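PDB 3EZF: ParA from Salmonella enterica subsp. enterica serovar Newport str. SL317, which probably binds and hydrolyses ATP to partition plasmids at cell division, and acts in its ADP-bound form as a DNA-binding transcriptional regulator. Local coordinates for residues Y40-T45 / L87-V92; V113-N118 / I251-G256; A135-Q140 / I199-D204; N231-L236 / L263-A268. All blocks are in the same frame, centred on the assembly; numbering follows the deposited sequence.

Contact 1: Y40-T45 / L87-V92. With SO4 (sulfate ion), chain F.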
loop_
_atom_site.group_PDB
_atom_site.type_symbol
_atom_site.label_atom_id
_atom_site.label_comp_id
_atom_site.label_asym_id
_atom_site.label_seq_id
_atom_site.Cartn_x
_atom_site.Cartn_y
_atom_site.Cartn_z
ATOM N N TYR A 40 -10.102 3.268 25.675
ATOM C CA TYR A 40 -10.578 4.651 25.617
ATOM C C TYR A 40 -11.091 5.202 26.939
ATOM O O TYR A 40 -12.094 4.724 27.477
ATOM C CB TYR A 40 -11.723 4.831 24.599
ATOM C CG TYR A 40 -12.594 6.032 24.949
ATOM C CD1 TYR A 40 -12.099 7.338 24.827
ATOM C CD2 TYR A 40 -13.852 5.864 25.542
ATOM C CE1 TYR A 40 -12.828 8.442 25.300
ATOM C CE2 TYR A 40 -14.586 6.965 26.019
ATOM C CZ TYR A 40 -14.063 8.246 25.896
ATOM O OH TYR A 40 -14.757 9.327 26.391
ATOM N N TYR A 41 -10.412 6.223 27.442
ATOM C CA TYR A 41 -10.853 6.870 28.656
ATOM C C TYR A 41 -10.016 8.050 29.060
ATOM O O TYR A 41 -8.988 7.920 29.725
ATOM C CB TYR A 41 -10.954 5.897 29.826
ATOM C CG TYR A 41 -12.183 6.205 30.634
ATOM C CD1 TYR A 41 -13.445 6.162 30.034
ATOM C CD2 TYR A 41 -12.094 6.626 31.961
ATOM C CE1 TYR A 41 -14.585 6.532 30.727
ATOM C CE2 TYR A 41 -13.231 6.999 32.667
ATOM C CZ TYR A 41 -14.472 6.954 32.038
ATOM O OH TYR A 41 -15.604 7.336 32.705
ATOM N N GLN A 42 -10.479 9.214 28.633
ATOM C CA GLN A 42 -9.828 10.461 28.956
ATOM C C GLN A 42 -10.784 11.246 29.825
ATOM O O GLN A 42 -11.962 11.415 29.485
ATOM C CB GLN A 42 -9.530 11.274 27.706
ATOM C CG GLN A 42 -9.279 12.722 28.033
ATOM C CD GLN A 42 -8.926 13.548 26.825
ATOM O OE1 GLN A 42 -9.637 13.535 25.819
ATOM N NE2 GLN A 42 -7.824 14.289 26.918
ATOM N N THR A 43 -10.274 11.709 30.955
ATOM C CA THR A 43 -11.075 12.502 31.858
ATOM C C THR A 43 -10.296 13.783 32.098
ATOM O O THR A 43 -9.084 13.814 31.910
ATOM C CB THR A 43 -11.306 11.775 33.206
ATOM O OG1 THR A 43 -10.093 11.753 33.972
ATOM C CG2 THR A 43 -11.746 10.366 32.968
ATOM N N PHE A 44 -10.988 14.844 32.491
ATOM C CA PHE A 44 -10.321 16.102 32.774
ATOM C C PHE A 44 -10.553 16.473 34.237
ATOM O O PHE A 44 -11.484 15.988 34.879
ATOM C CB PHE A 44 -10.852 17.217 31.867
ATOM C CG PHE A 44 -10.609 16.981 30.407
ATOM C CD1 PHE A 44 -11.394 16.086 29.688
ATOM C CD2 PHE A 44 -9.605 17.670 29.738
ATOM C CE1 PHE A 44 -11.179 15.884 28.311
ATOM C CE2 PHE A 44 -9.385 17.475 28.373
ATOM C CZ PHE A 44 -10.174 16.584 27.661
ATOM N N THR A 45 -9.683 17.315 34.772
ATOM C CA THR A 45 -9.828 17.778 36.141
ATOM C C THR A 45 -10.591 19.069 35.962
ATOM O O THR A 45 -10.549 19.659 34.880
ATOM C CB THR A 45 -8.477 18.133 36.753
ATOM O OG1 THR A 45 -7.745 16.943 37.046
ATOM C CG2 THR A 45 -8.673 18.925 38.021
ATOM N N LEU A 87 -14.238 14.554 34.757
ATOM C CA LEU A 87 -15.286 14.651 33.749
ATOM C C LEU A 87 -14.806 14.043 32.445
ATOM O O LEU A 87 -13.629 14.151 32.101
ATOM C CB LEU A 87 -15.680 16.119 33.502
ATOM C CG LEU A 87 -15.669 17.177 34.605
ATOM C CD1 LEU A 87 -16.389 18.399 34.065
ATOM C CD2 LEU A 87 -16.352 16.678 35.867
ATOM N N THR A 88 -15.728 13.409 31.726
ATOM C CA THR A 88 -15.425 12.779 30.443
ATOM C C THR A 88 -15.712 13.727 29.291
ATOM O O THR A 88 -16.332 14.768 29.469
ATOM C CB THR A 88 -16.301 11.570 30.205
ATOM O OG1 THR A 88 -17.672 11.998 30.117
ATOM C CG2 THR A 88 -16.131 10.573 31.333
ATOM N N ILE A 89 -15.277 13.340 28.099
ATOM C CA ILE A 89 -15.500 14.142 26.909
ATOM C C ILE A 89 -16.977 14.518 26.826
ATOM O O ILE A 89 -17.313 15.595 26.334
ATOM C CB ILE A 89 -15.123 13.369 25.606
ATOM C CG1 ILE A 89 -13.627 13.025 25.591
ATOM C CG2 ILE A 89 -15.494 14.202 24.379
ATOM C CD1 ILE A 89 -12.735 14.221 25.511
ATOM N N GLN A 90 -17.859 13.642 27.308
ATOM C CA GLN A 90 -19.301 13.923 27.253
ATOM C C GLN A 90 -19.718 14.895 28.321
ATOM O O GLN A 90 -20.556 15.760 28.080
ATOM C CB GLN A 90 -20.147 12.651 27.396
ATOM C CG GLN A 90 -20.847 12.205 26.105
ATOM C CD GLN A 90 -21.744 13.267 25.495
ATOM O OE1 GLN A 90 -21.797 13.416 24.276
ATOM N NE2 GLN A 90 -22.457 13.997 26.329
ATOM N N ASN A 91 -19.154 14.730 29.512
ATOM C CA ASN A 91 -19.438 15.631 30.627
ATOM C C ASN A 91 -19.116 17.071 30.191
ATOM O O ASN A 91 -19.946 17.978 30.346
ATOM C CB ASN A 91 -18.591 15.242 31.843
ATOM C CG ASN A 91 -18.947 13.868 32.387
ATOM O OD1 ASN A 91 -18.324 13.373 33.335
ATOM N ND2 ASN A 91 -19.949 13.245 31.790
ATOM N N VAL A 92 -17.913 17.257 29.640
ATOM C CA VAL A 92 -17.459 18.548 29.145
ATOM C C VAL A 92 -18.412 19.087 28.071
ATOM O O VAL A 92 -18.776 20.270 28.087
ATOM C CB VAL A 92 -16.040 18.445 28.536
ATOM C CG1 VAL A 92 -15.614 19.800 27.934
ATOM C CG2 VAL A 92 -15.057 18.010 29.609
HETATM S S SO4 F . -5.388 19.707 39.240
HETATM O O1 SO4 F . -6.740 19.541 39.798
HETATM O O2 SO4 F . -5.180 21.114 38.859
HETATM O O3 SO4 F . -5.218 18.845 38.056
HETATM O O4 SO4 F . -4.409 19.327 40.272
#
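Phe-44 and Ile-89 meet where a short antiparallel strand pair lies in the winged helix-turn-helix domain. Strand 43-44 runs against 87-88. Phe-44 N gives a hydrogen bond of 2.8 Å to Leu-87 O. The return bond from Leu-87 N is weak. CG of Phe-44 sits beside the backbone N (chi1 -62°), which sends the ring toward the start of helix 89-98. There Ile-89 CD1 comes to the ring edge, 3.6 Å from Phe-44 CE1. Val-92 crosses the phenylalanine at about a right angle, its CG2 4.1 Å from Phe-44 CD1. Val-49 of helix 46-50 packs on Phe-44, Leu-87 and Val-92. Gln-42 has an extended chain, with CG anti to N (chi1 161°), and this brings OE1 to the CD1 end of Ile-89. Tyr-40 meets the same isoleucine with its hydroxyl, Tyr-40 OH to Ile-89 CG1 3.9 Å. Tyr-41 meets Thr-88 obliquely with its hydroxyl end, Tyr-41 OH 3.6 Å from Thr-88 CG2. Thr-88 and Asn-91 form the capping box of helix 89-98. Asn-91 OD1 also takes Asn-75 N, which ties the helix start to the preceding loop. Inside the box, Asn-91 N reaches Thr-88 OG1 at 3.2 Å, while Thr-88 N reaches Asn-91 OD1 at 3.1 Å from above the carbonyl plane.

Contact 2: V113-N118 / I251-G256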
loop_
_atom_site.group_PDB
_atom_site.type_symbol
_atom_site.label_atom_id
_atom_site.label_comp_id
_atom_site.label_asym_id
_atom_site.label_seq_id
_atom_site.Cartn_x
_atom_site.Cartn_y
_atom_site.Cartn_z
ATOM N N VAL A 113 -18.340 16.811 3.119
ATOM C CA VAL A 113 -17.578 15.642 2.692
ATOM C C VAL A 113 -16.143 15.954 2.262
ATOM O O VAL A 113 -15.907 16.717 1.317
ATOM C CB VAL A 113 -18.310 14.908 1.557
ATOM C CG1 VAL A 113 -17.564 13.648 1.173
ATOM C CG2 VAL A 113 -19.689 14.563 2.008
ATOM N N ILE A 114 -15.193 15.324 2.953
ATOM C CA ILE A 114 -13.771 15.523 2.708
ATOM C C ILE A 114 -13.083 14.342 2.026
ATOM O O ILE A 114 -12.926 13.282 2.615
ATOM C CB ILE A 114 -13.078 15.808 4.040
ATOM C CG1 ILE A 114 -13.624 17.116 4.620
ATOM C CG2 ILE A 114 -11.582 15.848 3.851
ATOM C CD1 ILE A 114 -13.988 17.044 6.089
ATOM N N PHE A 115 -12.670 14.529 0.781
ATOM C CA PHE A 115 -11.999 13.470 0.045
ATOM C C PHE A 115 -10.521 13.530 0.379
ATOM O O PHE A 115 -9.837 14.460 -0.044
ATOM C CB PHE A 115 -12.184 13.667 -1.459
ATOM C CG PHE A 115 -11.551 12.590 -2.281
ATOM C CD1 PHE A 115 -12.294 11.494 -2.714
ATOM C CD2 PHE A 115 -10.190 12.633 -2.563
ATOM C CE1 PHE A 115 -11.682 10.449 -3.412
ATOM C CE2 PHE A 115 -9.567 11.602 -3.255
ATOM C CZ PHE A 115 -10.312 10.506 -3.682
ATOM N N VAL A 116 -10.023 12.550 1.132
ATOM C CA VAL A 116 -8.608 12.520 1.520
ATOM C C VAL A 116 -7.734 11.853 0.464
ATOM O O VAL A 116 -7.934 10.681 0.157
ATOM C CB VAL A 116 -8.413 11.769 2.845
ATOM C CG1 VAL A 116 -7.009 11.998 3.378
ATOM C CG2 VAL A 116 -9.438 12.233 3.850
ATOM N N VAL A 117 -6.768 12.607 -0.070
ATOM C CA VAL A 117 -5.845 12.136 -1.109
ATOM C C VAL A 117 -4.678 11.333 -0.554
ATOM O O VAL A 117 -3.599 11.867 -0.332
ATOM C CB VAL A 117 -5.277 13.322 -1.910
ATOM C CG1 VAL A 117 -4.174 12.857 -2.852
ATOM C CG2 VAL A 117 -6.390 13.978 -2.694
ATOM N N ASN A 118 -4.892 10.039 -0.350
ATOM C CA ASN A 118 -3.851 9.190 0.189
ATOM C C ASN A 118 -3.159 8.409 -0.908
ATOM O O ASN A 118 -3.744 7.492 -1.493
ATOM C CB ASN A 118 -4.431 8.215 1.202
ATOM C CG ASN A 118 -3.410 7.793 2.235
ATOM O OD1 ASN A 118 -2.930 8.623 3.020
ATOM N ND2 ASN A 118 -3.055 6.501 2.237
ATOM N N ILE A 251 -17.593 14.061 6.983
ATOM C CA ILE A 251 -17.557 12.717 6.414
ATOM C C ILE A 251 -16.302 12.596 5.548
ATOM O O ILE A 251 -16.211 13.231 4.502
ATOM C CB ILE A 251 -18.813 12.410 5.542
ATOM C CG1 ILE A 251 -20.062 12.313 6.422
ATOM C CG2 ILE A 251 -18.612 11.109 4.769
ATOM C CD1 ILE A 251 -21.301 11.922 5.654
ATOM N N PHE A 252 -15.330 11.794 5.985
ATOM C CA PHE A 252 -14.095 11.620 5.219
ATOM C C PHE A 252 -14.174 10.423 4.301
ATOM O O PHE A 252 -14.888 9.470 4.582
ATOM C CB PHE A 252 -12.887 11.436 6.136
ATOM C CG PHE A 252 -12.454 12.688 6.832
ATOM C CD1 PHE A 252 -13.033 13.071 8.039
ATOM C CD2 PHE A 252 -11.479 13.500 6.269
ATOM C CE1 PHE A 252 -12.659 14.241 8.670
ATOM C CE2 PHE A 252 -11.090 14.687 6.896
ATOM C CZ PHE A 252 -11.684 15.054 8.101
ATOM N N ILE A 253 -13.430 10.469 3.205
ATOM C CA ILE A 253 -13.407 9.367 2.263
ATOM C C ILE A 253 -11.987 8.927 1.953
ATOM O O ILE A 253 -11.148 9.740 1.556
ATOM C CB ILE A 253 -14.122 9.749 0.978
ATOM C CG1 ILE A 253 -15.598 9.944 1.293
ATOM C CG2 ILE A 253 -13.966 8.649 -0.072
ATOM C CD1 ILE A 253 -16.347 10.645 0.227
ATOM N N ASP A 254 -11.747 7.624 2.129
ATOM C CA ASP A 254 -10.449 6.975 1.917
ATOM C C ASP A 254 -10.399 6.024 0.727
ATOM O O ASP A 254 -11.211 5.105 0.653
ATOM C CB ASP A 254 -10.097 6.169 3.160
ATOM C CG ASP A 254 -8.975 6.765 3.935
ATOM O OD1 ASP A 254 -8.822 8.003 3.920
ATOM O OD2 ASP A 254 -8.249 5.992 4.575
ATOM N N THR A 255 -9.440 6.230 -0.182
ATOM C CA THR A 255 -9.274 5.346 -1.344
ATOM C C THR A 255 -7.844 5.272 -1.835
ATOM O O THR A 255 -7.092 6.234 -1.689
ATOM C CB THR A 255 -10.071 5.786 -2.561
ATOM O OG1 THR A 255 -11.353 6.267 -2.159
ATOM C CG2 THR A 255 -10.247 4.594 -3.498
ATOM N N GLY A 256 -7.485 4.134 -2.427
ATOM C CA GLY A 256 -6.155 3.965 -2.981
ATOM C C GLY A 256 -6.096 4.752 -4.283
ATOM O O GLY A 256 -7.085 5.391 -4.646
#
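Strands 113-116 and 251-254 lie side by side and parallel, with Ile-114 opposite Phe-252. Their axes approach to 4.6 Å and cross at -24°. Three backbone hydrogen bonds join them. Ile-114 N bonds Ile-251 O at 2.8 Å, Ile-253 N bonds Ile-114 O at 2.9 Å, and Val-116 N bonds Ile-253 O at 3.1 Å. Ile-114 therefore uses both its N-H and its carbonyl on this neighbour. The apolar contacts divide between the two sheet faces. On one face, Ile-114 and Phe-252 point the same way. Ile-114 CD1 sits over one face of the Phe-252 ring, 4.0 Å from its centroid and offset toward the rim. Val-116 CG2 comes instead to the ring edge near CD2. On the other face, Val-113 CG1 is anti to the backbone N (chi1 -176°) and meets Ile-253 CD1. Phe-115 CD1 lies 4.2 Å from Ile-253 CG2, and Leu-263 and Leu-267 of helix 261-267 pack on the same ring. The polar end of Asp-254 looks outside the pair. Its OD1 bonds Thr-129 OG1 and its OD2 bonds Ser-160 OG, so both carboxylate oxygens are held. Strand 113-116 leads into the glycine-rich P-loop. The apolar run 251-253 followed by Asp-254 is consistent with a Walker B motif, and the pair is the central part of a P-loop NTPase sheet.

Contact 3: A135-Q140 / I199-D204. Unlike the reference sequence in segment 199-204: Val-200 (reference Ile). With SO4 (sulfate ion), chain G.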
loop_
_atom_site.group_PDB
_atom_site.type_symbol
_atom_site.label_atom_id
_atom_site.label_comp_id
_atom_site.label_asym_id
_atom_site.label_seq_id
_atom_site.Cartn_x
_atom_site.Cartn_y
_atom_site.Cartn_z
ATOM N N ALA A 135 -8.606 13.001 16.390
ATOM C CA ALA A 135 -8.030 14.250 16.892
ATOM C C ALA A 135 -9.096 15.342 16.925
ATOM O O ALA A 135 -9.414 15.883 17.991
ATOM C CB ALA A 135 -6.867 14.692 15.991
ATOM N N LEU A 136 -9.639 15.665 15.753
ATOM C CA LEU A 136 -10.677 16.682 15.643
ATOM C C LEU A 136 -11.744 16.500 16.737
ATOM O O LEU A 136 -12.216 17.464 17.333
ATOM C CB LEU A 136 -11.321 16.613 14.245
ATOM C CG LEU A 136 -10.432 17.052 13.070
ATOM C CD1 LEU A 136 -11.088 16.780 11.725
ATOM C CD2 LEU A 136 -10.149 18.527 13.221
ATOM N N ARG A 137 -12.085 15.246 17.014
ATOM C CA ARG A 137 -13.113 14.916 17.992
ATOM C C ARG A 137 -12.793 15.288 19.428
ATOM O O ARG A 137 -13.547 16.015 20.070
ATOM C CB ARG A 137 -13.438 13.418 17.926
ATOM C CG ARG A 137 -14.901 13.094 18.116
ATOM C CD ARG A 137 -15.352 13.221 19.555
ATOM N NE ARG A 137 -16.766 13.613 19.651
ATOM C CZ ARG A 137 -17.613 13.170 20.574
ATOM N NH1 ARG A 137 -17.210 12.298 21.487
ATOM N NH2 ARG A 137 -18.843 13.634 20.605
ATOM N N VAL A 138 -11.674 14.794 19.930
ATOM C CA VAL A 138 -11.309 15.039 21.307
ATOM C C VAL A 138 -10.470 16.272 21.523
ATOM O O VAL A 138 -10.019 16.513 22.638
ATOM C CB VAL A 138 -10.541 13.844 21.878
ATOM C CG1 VAL A 138 -11.278 12.554 21.561
ATOM C CG2 VAL A 138 -9.137 13.807 21.305
ATOM N N HIS A 139 -10.257 17.061 20.480
ATOM C CA HIS A 139 -9.430 18.252 20.629
ATOM C C HIS A 139 -9.824 19.110 21.822
ATOM O O HIS A 139 -10.976 19.113 22.256
ATOM C CB HIS A 139 -9.474 19.118 19.375
ATOM C CG HIS A 139 -8.445 20.208 19.363
ATOM N ND1 HIS A 139 -7.149 20.005 18.940
ATOM C CD2 HIS A 139 -8.522 21.514 19.720
ATOM C CE1 HIS A 139 -6.475 21.141 19.029
ATOM N NE2 HIS A 139 -7.287 22.067 19.499
ATOM N N GLN A 140 -8.845 19.846 22.338
ATOM C CA GLN A 140 -9.030 20.734 23.480
ATOM C C GLN A 140 -10.103 21.788 23.219
ATOM O O GLN A 140 -11.156 21.792 23.861
ATOM C CB GLN A 140 -7.709 21.446 23.795
ATOM C CG GLN A 140 -6.616 20.549 24.342
ATOM C CD GLN A 140 -6.761 20.332 25.833
ATOM O OE1 GLN A 140 -7.809 19.902 26.306
ATOM N NE2 GLN A 140 -5.710 20.635 26.583
ATOM N N ILE A 199 -12.823 3.398 18.908
ATOM C CA ILE A 199 -12.350 3.639 20.266
ATOM C C ILE A 199 -12.735 5.032 20.748
ATOM O O ILE A 199 -12.599 5.349 21.927
ATOM C CB ILE A 199 -10.821 3.524 20.351
ATOM C CG1 ILE A 199 -10.174 4.522 19.377
ATOM C CG2 ILE A 199 -10.400 2.102 20.052
ATOM C CD1 ILE A 199 -8.644 4.668 19.514
ATOM N N VAL A 200 -13.196 5.864 19.823
ATOM C CA VAL A 200 -13.607 7.230 20.129
ATOM C C VAL A 200 -15.073 7.374 19.745
ATOM O O VAL A 200 -15.396 7.574 18.571
ATOM C CB VAL A 200 -12.784 8.249 19.316
ATOM C CG1 VAL A 200 -13.328 9.646 19.523
ATOM C CG2 VAL A 200 -11.329 8.163 19.706
ATOM N N PRO A 201 -15.979 7.289 20.734
ATOM C CA PRO A 201 -17.428 7.406 20.508
ATOM C C PRO A 201 -17.933 8.405 19.448
ATOM O O PRO A 201 -18.865 8.087 18.698
ATOM C CB PRO A 201 -17.981 7.709 21.904
ATOM C CG PRO A 201 -16.792 8.261 22.647
ATOM C CD PRO A 201 -15.680 7.374 22.171
ATOM N N GLY A 202 -17.348 9.591 19.352
ATOM C CA GLY A 202 -17.865 10.499 18.340
ATOM C C GLY A 202 -17.548 10.172 16.884
ATOM O O GLY A 202 -18.269 10.609 15.998
ATOM N N VAL A 203 -16.484 9.401 16.651
ATOM C CA VAL A 203 -15.996 9.029 15.314
ATOM C C VAL A 203 -16.377 7.620 14.850
ATOM O O VAL A 203 -15.885 6.647 15.401
ATOM C CB VAL A 203 -14.453 9.117 15.276
ATOM C CG1 VAL A 203 -13.928 8.660 13.925
ATOM C CG2 VAL A 203 -13.994 10.556 15.571
ATOM N N ASP A 204 -17.219 7.514 13.818
ATOM C CA ASP A 204 -17.674 6.213 13.294
ATOM C C ASP A 204 -16.996 5.856 11.982
ATOM O O ASP A 204 -16.518 6.739 11.274
ATOM C CB ASP A 204 -19.183 6.232 13.064
ATOM C CG ASP A 204 -19.970 6.393 14.350
ATOM O OD1 ASP A 204 -20.158 5.393 15.060
ATOM O OD2 ASP A 204 -20.399 7.519 14.658
HETATM S S SO4 G . -21.662 10.880 20.111
HETATM O O1 SO4 G . -22.892 10.544 20.850
HETATM O O2 SO4 G . -21.894 12.081 19.289
HETATM O O3 SO4 G . -21.286 9.748 19.242
HETATM O O4 SO4 G . -20.573 11.137 21.067
#
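At the C-terminal end of helix 129-138, which follows the P-loop, Arg-137 lies along the type I beta turn from Val-200 to Val-203. This turn leads into strand 203-206 at the edge of the parallel sheet. No hydrogen bond crosses between the two segments. The Arg-137 stem runs alongside Val-200 and Val-203, pointing the opposite way. Arg-137 CG is 3.7 Å from Val-203 CG2 and 4.0 Å from Val-200 CG1. The chain then bends at chi2 (-75°) and carries the guanidinium across the turn. Gly-202 CA lies over the centre of one face of the Arg-137 guanidinium, 3.4 Å above its plane, and Gly-202 N is over the same group. Arg-137 NH1 approaches Pro-201 CG obliquely at 4.2 Å. Two partners beyond the turn fix the charged end. NH2 makes a salt bridge with Asp-146, and NE bonds the carbonyl oxygen of Leu-147. A sulfate, probably from the crystallisation liquor, takes a weak hydrogen bond from Arg-137 NH2 to its O4, 3.1 Å. Beside the arginine, Val-138 CG1 meets Val-200 CG1 at 4.1 Å, and the two side chains cross at a slant. Helix 129-138 connects strand 112-116 to strand 149-153, the neighbour of 203-206. The contact thus lays the end of a beta-alpha-beta crossover helix against the turn that enters the edge strand of an alpha/beta P-loop NTPase fold.

Contact 4: N231-L236 / L263-A268. Unlike the reference sequence in segment 231-236: Asn-231 (reference Lys), Gln-232 (reference Pro), Tyr-233 (reference Ser), Ile-235 (reference Val).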
loop_
_atom_site.group_PDB
_atom_site.type_symbol
_atom_site.label_atom_id
_atom_site.label_comp_id
_atom_site.label_asym_id
_atom_site.label_seq_id
_atom_site.Cartn_x
_atom_site.Cartn_y
_atom_site.Cartn_z
ATOM N N ASN A 231 -26.422 5.911 -12.100
ATOM C CA ASN A 231 -25.159 6.462 -12.583
ATOM C C ASN A 231 -24.038 5.912 -11.713
ATOM O O ASN A 231 -23.972 6.205 -10.527
ATOM C CB ASN A 231 -25.181 7.983 -12.488
ATOM C CG ASN A 231 -23.906 8.611 -13.001
ATOM O OD1 ASN A 231 -23.938 9.514 -13.837
ATOM N ND2 ASN A 231 -22.768 8.136 -12.503
ATOM N N GLN A 232 -23.143 5.140 -12.306
ATOM C CA GLN A 232 -22.066 4.520 -11.549
ATOM C C GLN A 232 -21.202 5.434 -10.714
ATOM O O GLN A 232 -20.521 4.966 -9.815
ATOM C CB GLN A 232 -21.151 3.726 -12.477
ATOM C CG GLN A 232 -20.415 4.585 -13.470
ATOM C CD GLN A 232 -19.518 3.784 -14.360
ATOM O OE1 GLN A 232 -19.254 4.187 -15.489
ATOM N NE2 GLN A 232 -19.032 2.642 -13.860
ATOM N N TYR A 233 -21.213 6.729 -11.000
ATOM C CA TYR A 233 -20.363 7.651 -10.249
ATOM C C TYR A 233 -21.102 8.559 -9.271
ATOM O O TYR A 233 -20.530 9.505 -8.743
ATOM C CB TYR A 233 -19.511 8.491 -11.225
ATOM C CG TYR A 233 -18.598 7.649 -12.104
ATOM C CD1 TYR A 233 -18.478 7.906 -13.473
ATOM C CD2 TYR A 233 -17.865 6.582 -11.567
ATOM C CE1 TYR A 233 -17.655 7.123 -14.281
ATOM C CE2 TYR A 233 -17.037 5.793 -12.368
ATOM C CZ TYR A 233 -16.937 6.067 -13.724
ATOM O OH TYR A 233 -16.124 5.283 -14.518
ATOM N N GLU A 234 -22.371 8.265 -9.019
ATOM C CA GLU A 234 -23.156 9.061 -8.090
ATOM C C GLU A 234 -23.723 8.179 -6.993
ATOM O O GLU A 234 -24.476 8.657 -6.145
ATOM C CB GLU A 234 -24.314 9.758 -8.802
ATOM C CG GLU A 234 -23.911 10.676 -9.940
ATOM C CD GLU A 234 -25.099 11.440 -10.545
ATOM O OE1 GLU A 234 -26.259 11.041 -10.309
ATOM O OE2 GLU A 234 -24.875 12.438 -11.267
ATOM N N ILE A 235 -23.369 6.895 -7.006
ATOM C CA ILE A 235 -23.875 5.968 -5.997
ATOM C C ILE A 235 -23.479 6.363 -4.578
ATOM O O ILE A 235 -24.320 6.387 -3.691
ATOM C CB ILE A 235 -23.386 4.522 -6.225
ATOM C CG1 ILE A 235 -23.517 4.125 -7.698
ATOM C CG2 ILE A 235 -24.210 3.583 -5.362
ATOM C CD1 ILE A 235 -24.911 4.301 -8.261
ATOM N N LEU A 236 -22.200 6.673 -4.371
ATOM C CA LEU A 236 -21.700 7.061 -3.045
ATOM C C LEU A 236 -22.526 8.187 -2.414
ATOM O O LEU A 236 -22.852 8.124 -1.245
ATOM C CB LEU A 236 -20.219 7.497 -3.121
ATOM C CG LEU A 236 -19.315 7.402 -1.877
ATOM C CD1 LEU A 236 -18.160 8.363 -2.043
ATOM C CD2 LEU A 236 -20.055 7.736 -0.614
ATOM N N LEU A 263 -12.599 5.867 -6.635
ATOM C CA LEU A 263 -11.995 7.207 -6.686
ATOM C C LEU A 263 -13.005 8.194 -7.279
ATOM O O LEU A 263 -13.276 9.250 -6.703
ATOM C CB LEU A 263 -10.761 7.195 -7.582
ATOM C CG LEU A 263 -9.545 8.056 -7.237
ATOM C CD1 LEU A 263 -9.953 9.469 -6.904
ATOM C CD2 LEU A 263 -8.832 7.419 -6.063
ATOM N N LEU A 264 -13.544 7.828 -8.441
ATOM C CA LEU A 264 -14.530 8.625 -9.162
ATOM C C LEU A 264 -15.755 8.929 -8.287
ATOM O O LEU A 264 -16.223 10.068 -8.232
ATOM C CB LEU A 264 -14.966 7.892 -10.438
ATOM C CG LEU A 264 -14.169 7.946 -11.755
ATOM C CD1 LEU A 264 -14.463 9.236 -12.462
ATOM C CD2 LEU A 264 -12.694 7.804 -11.506
ATOM N N ASN A 265 -16.279 7.913 -7.609
ATOM C CA ASN A 265 -17.428 8.109 -6.738
ATOM C C ASN A 265 -17.019 9.043 -5.613
ATOM O O ASN A 265 -17.792 9.924 -5.231
ATOM C CB ASN A 265 -17.920 6.774 -6.172
ATOM C CG ASN A 265 -19.110 6.222 -6.935
ATOM O OD1 ASN A 265 -20.213 6.762 -6.877
ATOM N ND2 ASN A 265 -18.887 5.147 -7.661
ATOM N N GLY A 266 -15.810 8.863 -5.085
ATOM C CA GLY A 266 -15.348 9.742 -4.027
ATOM C C GLY A 266 -15.321 11.206 -4.460
ATOM O O GLY A 266 -15.968 12.050 -3.854
ATOM N N LEU A 267 -14.563 11.509 -5.506
ATOM C CA LEU A 267 -14.476 12.872 -6.001
ATOM C C LEU A 267 -15.838 13.440 -6.330
ATOM O O LEU A 267 -16.072 14.637 -6.160
ATOM C CB LEU A 267 -13.638 12.931 -7.275
ATOM C CG LEU A 267 -12.130 12.782 -7.185
ATOM C CD1 LEU A 267 -11.553 13.027 -8.543
ATOM C CD2 LEU A 267 -11.564 13.779 -6.193
ATOM N N ALA A 268 -16.729 12.580 -6.814
ATOM C CA ALA A 268 -18.076 12.995 -7.223
ATOM C C ALA A 268 -19.063 13.351 -6.108
ATOM O O ALA A 268 -20.153 13.830 -6.392
ATOM C CB ALA A 268 -18.690 11.909 -8.132
HETATM O O HOH W 1 -20.745 9.742 -5.677
#
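Asn-265, buried in helix 261-267 of the P-loop NTPase domain, grips the turn that starts helix 235-241. Its ND2 donates to Gln-232 O at 2.7 Å, in the plane of that carbonyl. Its OD1 accepts from Leu-236 N at 3.2 Å, an almost straight bond (175°) that arrives from above the amide carbonyl plane. One amide thus binds a carbonyl before the helix and an N-H of its first turn. Next to it, the Tyr-233 ring turns one face to Leu-264, a CH-pi contact, and the two side chains point the same way. Leu-264 CG is 3.9 Å from the centroid of the Tyr-233 ring, offset toward the rim. Gln-232 CG covers the opposite face, so the ring is held between them. A water sits between Tyr-233 O and Asn-265 O. Further out, second partners fix the polar atoms. ND2 of Asn-265 also bonds Pro-261 O one turn earlier, and Gln-232 O also receives Trp-219 NE1. Leu-301 of helix 294-303 packs on Tyr-233, Leu-264 and Ala-268. Met-181 of helix 177-182 touches both Leu-236 and Asn-265. Leu-236 CG is anti to N (chi1 -155°), and its CD1 branch rests on the helix backbone, 3.7 Å from Gly-266 CA.

How the contacts relate
Contacts 2 and 4 are buried, whereas contacts 1 and 3 are only partly so. Contact 2 is the sheet core, with backbone bonds and apolar side chains. Contact 4 packs on the sheet face that carries Phe-115: Leu-263, Gly-266 and Leu-267 meet that ring, and strand 250-254 falls between the two helices of contact 4 in the chain. There one asparagine amide does the polar work. Contact 3 sits at the edge of the same sheet and relies on an arginine; its Leu-136 touches Phe-252 of contact 2. Contact 1 belongs to the winged helix-turn-helix domain. Tyr-40 on Pro-201 and Ile-89 on Arg-137 join it to contact 3. Contacts 1 and 4 lie farthest apart, centres about 38 Å.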